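PDB 6VC6: 6-phospho-alpha-glucosidase from Merdibacter massiliensis, which hydrolyses 6-phospho-alpha-glucosides, probably by the NAD- and metal-dependent redox-elimination mechanism of glycoside hydrolase family 4. Local coordinates for residues L217-P231 with Y245-L259. Sequence-based numbering, arbitrary orientation.
Sequences LPEIKKIIKEKGFLP and YGFVQTMMEDFPDFL
Leu217 lays CD1 against CB of Leu259, at 3.8 Å. One turn on, the extended chain of Lys221 passes at about a right angle to selenomethionine Met252, its CG 3.6 Å from Met252 CE. Lys221 NZ gives hydrogen bonds to two backbone carbonyls: Pro256 O at 2.9 Å, in the carbonyl plane, and Asp257 O at 3.0 Å, from above its plane. Replacing Lys221 by an alanine would probably leave both carbonyls without this donor, Met252 CE without its methylene neighbour, and the turn after helix 248-254 less firmly held. Ile224 uses both branches. CG1, anti to the carbonyl carbon (chi1 -75°), carries CD1 to Met252 SE, while CG2 rests on Gln249 CA. Gln249 NE2 gives a weak hydrogen bond to Ile224 O, bent to 126° at the hydrogen, near the C-terminal end of helix 217-227. Gly228 leaves the helix with positive phi. Phe229 brings CE2 to the edge of the Tyr245 ring, 3.8 Å from Tyr245 CD1. Pro231 sets CB over the centre of the Tyr245 ring in a CH-pi contact, 3.9 Å from the centroid. In the C-terminal domain of this family 4 glycosyl hydrolase, helix 217-227 crosses helix 248-254 at -123° and packs on the turn after it. Helix 172-184 meets Ile224, Phe229 and Tyr245, whose side chain lies about 6 Å from the bound 6-O-phosphono-alpha-D-glucopyranose. Leu259 begins strand 259-260, which pairs with strand 201-209.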
loop_
_atom_site.group_PDB
_atom_site.type_symbol
_atom_site.label_atom_id
_atom_site.label_comp_id
_atom_site.label_asym_id
_atom_site.label_seq_id
_atom_site.Cartn_x
_atom_site.Cartn_y
_atom_site.Cartn_z
ATOM N N LEU A 217 -3.753 -24.026 -7.584
ATOM C CA LEU A 217 -4.990 -23.453 -7.059
ATOM C C LEU A 217 -6.047 -24.494 -6.697
ATOM O O LEU A 217 -6.708 -24.313 -5.660
ATOM C CB LEU A 217 -5.545 -22.434 -8.064
ATOM C CG LEU A 217 -6.685 -21.536 -7.580
ATOM C CD1 LEU A 217 -6.313 -20.827 -6.286
ATOM C CD2 LEU A 217 -7.074 -20.532 -8.656
ATOM N N PRO A 218 -6.275 -25.564 -7.474
ATOM C CA PRO A 218 -7.244 -26.580 -7.019
ATOM C C PRO A 218 -6.903 -27.176 -5.663
ATOM O O PRO A 218 -7.804 -27.398 -4.844
ATOM C CB PRO A 218 -7.190 -27.635 -8.132
ATOM C CG PRO A 218 -6.792 -26.876 -9.337
ATOM C CD PRO A 218 -5.833 -25.827 -8.857
ATOM N N GLU A 219 -5.621 -27.439 -5.401
ATOM C CA GLU A 219 -5.229 -27.961 -4.098
ATOM C C GLU A 219 -5.331 -26.898 -3.012
ATOM O O GLU A 219 -5.635 -27.221 -1.858
ATOM C CB GLU A 219 -3.807 -28.521 -4.164
ATOM C CG GLU A 219 -3.376 -29.299 -2.930
ATOM C CD GLU A 219 -3.902 -30.722 -2.916
ATOM O OE1 GLU A 219 -4.522 -31.142 -3.916
ATOM O OE2 GLU A 219 -3.693 -31.423 -1.903
ATOM N N ILE A 220 -5.092 -25.631 -3.361
ATOM C CA ILE A 220 -5.140 -24.555 -2.372
ATOM C C ILE A 220 -6.535 -24.448 -1.767
ATOM O O ILE A 220 -6.696 -24.334 -0.547
ATOM C CB ILE A 220 -4.693 -23.225 -3.005
ATOM C CG1 ILE A 220 -3.186 -23.234 -3.266
ATOM C CG2 ILE A 220 -5.068 -22.052 -2.113
ATOM C CD1 ILE A 220 -2.730 -22.153 -4.221
ATOM N N LYS A 221 -7.567 -24.487 -2.615
ATOM C CA LYS A 221 -8.935 -24.412 -2.113
ATOM C C LYS A 221 -9.290 -25.621 -1.258
ATOM O O LYS A 221 -10.123 -25.512 -0.352
ATOM C CB LYS A 221 -9.925 -24.289 -3.272
ATOM C CG LYS A 221 -9.493 -23.349 -4.380
ATOM C CD LYS A 221 -10.432 -23.458 -5.570
ATOM C CE LYS A 221 -9.933 -22.639 -6.745
ATOM N NZ LYS A 221 -10.767 -22.834 -7.962
ATOM N N LYS A 222 -8.676 -26.774 -1.529
ATOM C CA LYS A 222 -8.998 -27.979 -0.772
ATOM C C LYS A 222 -8.523 -27.865 0.672
ATOM O O LYS A 222 -9.271 -28.176 1.607
ATOM C CB LYS A 222 -8.383 -29.205 -1.448
ATOM C CG LYS A 222 -8.811 -30.525 -0.829
ATOM C CD LYS A 222 -7.611 -31.385 -0.469
ATOM C CE LYS A 222 -6.960 -31.974 -1.709
ATOM N NZ LYS A 222 -6.104 -33.147 -1.379
ATOM N N ILE A 223 -7.280 -27.420 0.873
ATOM C CA ILE A 223 -6.757 -27.291 2.228
ATOM C C ILE A 223 -7.447 -26.150 2.969
ATOM O O ILE A 223 -7.659 -26.230 4.186
ATOM C CB ILE A 223 -5.226 -27.112 2.191
ATOM C CG1 ILE A 223 -4.553 -28.402 1.720
ATOM C CG2 ILE A 223 -4.684 -26.735 3.559
ATOM C CD1 ILE A 223 -3.695 -28.232 0.494
ATOM N N ILE A 224 -7.828 -25.087 2.256
ATOM C CA ILE A 224 -8.531 -23.975 2.893
ATOM C C ILE A 224 -9.873 -24.437 3.447
ATOM O O ILE A 224 -10.276 -24.046 4.550
ATOM C CB ILE A 224 -8.699 -22.808 1.900
ATOM C CG1 ILE A 224 -7.376 -22.068 1.720
ATOM C CG2 ILE A 224 -9.775 -21.842 2.376
ATOM C CD1 ILE A 224 -7.458 -20.874 0.797
ATOM N N LYS A 225 -10.581 -25.286 2.696
ATOM C CA LYS A 225 -11.892 -25.749 3.140
ATOM C C LYS A 225 -11.797 -26.601 4.400
ATOM O O LYS A 225 -12.711 -26.578 5.232
ATOM C CB LYS A 225 -12.575 -26.534 2.018
ATOM C CG LYS A 225 -14.018 -26.916 2.312
ATOM C CD LYS A 225 -14.488 -28.043 1.406
ATOM C CE LYS A 225 -16.004 -28.075 1.301
ATOM N NZ LYS A 225 -16.465 -28.893 0.145
ATOM N N GLU A 226 -10.705 -27.346 4.568
ATOM C CA GLU A 226 -10.576 -28.271 5.687
ATOM C C GLU A 226 -9.765 -27.717 6.851
ATOM O O GLU A 226 -10.020 -28.096 7.998
ATOM C CB GLU A 226 -9.944 -29.588 5.219
ATOM C CG GLU A 226 -8.584 -29.440 4.556
ATOM C CD GLU A 226 -8.129 -30.715 3.869
ATOM O OE1 GLU A 226 -8.980 -31.598 3.630
ATOM O OE2 GLU A 226 -6.923 -30.835 3.568
ATOM N N LYS A 227 -8.801 -26.830 6.594
ATOM C CA LYS A 227 -7.957 -26.299 7.654
ATOM C C LYS A 227 -8.109 -24.799 7.870
ATOM O O LYS A 227 -7.946 -24.339 9.006
ATOM C CB LYS A 227 -6.479 -26.623 7.368
ATOM C CG LYS A 227 -5.476 -26.005 8.333
ATOM C CD LYS A 227 -4.070 -26.527 8.086
ATOM C CE LYS A 227 -3.238 -25.528 7.300
ATOM N NZ LYS A 227 -2.433 -26.191 6.236
ATOM N N GLY A 228 -8.464 -24.035 6.848
ATOM C CA GLY A 228 -8.567 -22.597 6.971
ATOM C C GLY A 228 -7.428 -21.888 6.270
ATOM O O GLY A 228 -6.648 -22.473 5.512
ATOM N N PHE A 229 -7.331 -20.590 6.546
ATOM C CA PHE A 229 -6.348 -19.732 5.893
ATOM C C PHE A 229 -5.714 -18.827 6.935
ATOM O O PHE A 229 -6.406 -18.024 7.567
ATOM C CB PHE A 229 -7.000 -18.906 4.781
ATOM C CG PHE A 229 -6.023 -18.344 3.791
ATOM C CD1 PHE A 229 -5.188 -19.181 3.070
ATOM C CD2 PHE A 229 -5.945 -16.979 3.576
ATOM C CE1 PHE A 229 -4.289 -18.665 2.156
ATOM C CE2 PHE A 229 -5.049 -16.457 2.664
ATOM C CZ PHE A 229 -4.221 -17.301 1.952
ATOM N N LEU A 230 -4.400 -18.955 7.110
ATOM C CA LEU A 230 -3.653 -18.177 8.082
ATOM C C LEU A 230 -2.617 -17.303 7.384
ATOM O O LEU A 230 -2.066 -17.694 6.350
ATOM C CB LEU A 230 -2.935 -19.084 9.090
ATOM C CG LEU A 230 -3.778 -19.821 10.132
ATOM C CD1 LEU A 230 -2.892 -20.710 10.992
ATOM C CD2 LEU A 230 -4.553 -18.837 10.993
ATOM N N PRO A 231 -2.332 -16.120 7.921
ATOM C CA PRO A 231 -1.182 -15.356 7.430
ATOM C C PRO A 231 0.112 -16.080 7.762
ATOM O O PRO A 231 0.183 -16.867 8.710
ATOM C CB PRO A 231 -1.289 -14.021 8.178
ATOM C CG PRO A 231 -2.089 -14.333 9.397
ATOM C CD PRO A 231 -3.045 -15.421 9.005
ATOM N N TYR A 245 -7.794 -12.727 7.402
ATOM C CA TYR A 245 -7.256 -13.828 6.608
ATOM C C TYR A 245 -8.131 -15.070 6.719
ATOM O O TYR A 245 -8.329 -15.787 5.731
ATOM C CB TYR A 245 -5.826 -14.138 7.045
ATOM C CG TYR A 245 -4.776 -13.342 6.306
ATOM C CD1 TYR A 245 -4.091 -13.891 5.230
ATOM C CD2 TYR A 245 -4.472 -12.041 6.683
ATOM C CE1 TYR A 245 -3.132 -13.167 4.552
ATOM C CE2 TYR A 245 -3.513 -11.309 6.009
ATOM C CZ TYR A 245 -2.846 -11.876 4.945
ATOM O OH TYR A 245 -1.891 -11.151 4.271
ATOM N N GLY A 246 -8.663 -15.342 7.913
ATOM C CA GLY A 246 -9.520 -16.502 8.084
ATOM C C GLY A 246 -10.816 -16.410 7.307
ATOM O O GLY A 246 -11.394 -17.436 6.935
ATOM N N PHE A 247 -11.287 -15.189 7.043
ATOM C CA PHE A 247 -12.532 -14.983 6.312
ATOM C C PHE A 247 -12.450 -15.433 4.859
ATOM O O PHE A 247 -13.493 -15.555 4.208
ATOM C CB PHE A 247 -12.930 -13.508 6.381
ATOM C CG PHE A 247 -14.342 -13.239 5.947
ATOM C CD1 PHE A 247 -15.408 -13.574 6.764
ATOM C CD2 PHE A 247 -14.602 -12.644 4.724
ATOM C CE1 PHE A 247 -16.709 -13.325 6.368
ATOM C CE2 PHE A 247 -15.899 -12.393 4.322
ATOM C CZ PHE A 247 -16.954 -12.733 5.145
ATOM N N VAL A 248 -11.245 -15.682 4.336
ATOM C CA VAL A 248 -11.147 -16.127 2.949
ATOM C C VAL A 248 -11.777 -17.505 2.778
ATOM O O VAL A 248 -12.288 -17.834 1.700
ATOM C CB VAL A 248 -9.673 -16.108 2.493
ATOM C CG1 VAL A 248 -9.097 -14.701 2.564
ATOM C CG2 VAL A 248 -8.848 -17.060 3.342
ATOM N N GLN A 249 -11.836 -18.310 3.844
ATOM C CA GLN A 249 -12.511 -19.602 3.763
ATOM C C GLN A 249 -13.977 -19.437 3.384
ATOM O O GLN A 249 -14.495 -20.179 2.540
ATOM C CB GLN A 249 -12.380 -20.344 5.093
ATOM C CG GLN A 249 -12.922 -21.764 5.072
ATOM C CD GLN A 249 -12.779 -22.463 6.411
ATOM O OE1 GLN A 249 -13.072 -21.888 7.459
ATOM N NE2 GLN A 249 -12.326 -23.710 6.381
ATOM N N THR A 250 -14.664 -18.469 3.995
ATOM C CA THR A 250 -16.053 -18.198 3.634
ATOM C C THR A 250 -16.153 -17.701 2.197
ATOM O O THR A 250 -17.013 -18.150 1.429
ATOM C CB THR A 250 -16.653 -17.172 4.598
ATOM O OG1 THR A 250 -16.732 -17.734 5.914
ATOM C CG2 THR A 250 -18.047 -16.759 4.144
HETATM N N MSE A 251 -15.274 -16.779 1.818
HETATM C CA MSE A 251 -15.289 -16.169 0.494
HETATM C C MSE A 251 -15.085 -17.196 -0.616
HETATM O O MSE A 251 -15.693 -17.100 -1.684
HETATM C CB MSE A 251 -14.210 -15.087 0.413
HETATM C CG MSE A 251 -14.467 -14.002 -0.619
HETATM SE SE MSE A 251 -13.813 -12.258 -0.027
HETATM C CE MSE A 251 -12.272 -12.832 1.016
HETATM N N MSE A 252 -14.233 -18.181 -0.357
HETATM C CA MSE A 252 -13.898 -19.190 -1.357
HETATM C C MSE A 252 -14.974 -20.265 -1.475
HETATM O O MSE A 252 -14.996 -21.024 -2.442
HETATM C CB MSE A 252 -12.550 -19.833 -1.034
HETATM C CG MSE A 252 -11.370 -18.894 -1.214
HETATM SE SE MSE A 252 -9.822 -19.785 -1.989
HETATM C CE MSE A 252 -10.417 -19.868 -3.842
ATOM N N GLU A 253 -15.859 -20.332 -0.483
ATOM C CA GLU A 253 -17.002 -21.231 -0.579
ATOM C C GLU A 253 -18.175 -20.583 -1.301
ATOM O O GLU A 253 -18.907 -21.270 -2.026
ATOM C CB GLU A 253 -17.426 -21.695 0.821
ATOM C CG GLU A 253 -18.902 -22.034 0.973
ATOM C CD GLU A 253 -19.277 -22.353 2.407
ATOM O OE1 GLU A 253 -18.524 -21.965 3.324
ATOM O OE2 GLU A 253 -20.332 -22.991 2.616
ATOM N N ASP A 254 -18.350 -19.266 -1.156
ATOM C CA ASP A 254 -19.382 -18.562 -1.907
ATOM C C ASP A 254 -18.943 -18.289 -3.342
ATOM O O ASP A 254 -19.766 -18.332 -4.263
ATOM C CB ASP A 254 -19.741 -17.251 -1.205
ATOM C CG ASP A 254 -20.439 -17.469 0.124
ATOM O OD1 ASP A 254 -20.189 -16.687 1.066
ATOM O OD2 ASP A 254 -21.238 -18.423 0.228
ATOM N N PHE A 255 -17.657 -18.010 -3.549
ATOM C CA PHE A 255 -17.108 -17.715 -4.872
ATOM C C PHE A 255 -15.859 -18.566 -5.057
ATOM O O PHE A 255 -14.742 -18.132 -4.742
ATOM C CB PHE A 255 -16.810 -16.225 -5.022
ATOM C CG PHE A 255 -17.965 -15.340 -4.639
ATOM C CD1 PHE A 255 -19.014 -15.130 -5.518
ATOM C CD2 PHE A 255 -18.007 -14.731 -3.394
ATOM C CE1 PHE A 255 -20.082 -14.324 -5.168
ATOM C CE2 PHE A 255 -19.074 -13.923 -3.038
ATOM C CZ PHE A 255 -20.112 -13.720 -3.926
ATOM N N PRO A 256 -16.011 -19.788 -5.573
ATOM C CA PRO A 256 -14.900 -20.748 -5.563
ATOM C C PRO A 256 -13.939 -20.637 -6.736
ATOM O O PRO A 256 -12.957 -21.386 -6.771
ATOM C CB PRO A 256 -15.633 -22.096 -5.591
ATOM C CG PRO A 256 -16.859 -21.814 -6.396
ATOM C CD PRO A 256 -17.256 -20.387 -6.085
ATOM N N ASP A 257 -14.174 -19.734 -7.688
ATOM C CA ASP A 257 -13.351 -19.702 -8.893
ATOM C C ASP A 257 -11.923 -19.262 -8.584
ATOM O O ASP A 257 -10.963 -19.988 -8.866
ATOM C CB ASP A 257 -13.985 -18.783 -9.939
ATOM C CG ASP A 257 -15.172 -19.423 -10.633
ATOM O OD1 ASP A 257 -15.548 -20.552 -10.250
ATOM O OD2 ASP A 257 -15.724 -18.802 -11.564
ATOM N N PHE A 258 -11.762 -18.076 -8.003
ATOM C CA PHE A 258 -10.454 -17.455 -7.859
ATOM C C PHE A 258 -10.105 -17.243 -6.391
ATOM O O PHE A 258 -10.986 -17.105 -5.537
ATOM C CB PHE A 258 -10.400 -16.111 -8.597
ATOM C CG PHE A 258 -10.823 -16.190 -10.039
ATOM C CD1 PHE A 258 -10.493 -17.290 -10.814
ATOM C CD2 PHE A 258 -11.549 -15.162 -10.617
ATOM C CE1 PHE A 258 -10.881 -17.364 -12.138
ATOM C CE2 PHE A 258 -11.939 -15.230 -11.942
ATOM C CZ PHE A 258 -11.605 -16.334 -12.703
ATOM N N LEU A 259 -8.804 -17.216 -6.113
ATOM C CA LEU A 259 -8.313 -16.912 -4.775
ATOM C C LEU A 259 -8.355 -15.404 -4.552
ATOM O O LEU A 259 -7.714 -14.661 -5.303
ATOM C CB LEU A 259 -6.894 -17.437 -4.598
ATOM C CG LEU A 259 -6.167 -17.099 -3.294
ATOM C CD1 LEU A 259 -6.754 -17.878 -2.129
ATOM C CD2 LEU A 259 -4.678 -17.379 -3.429
#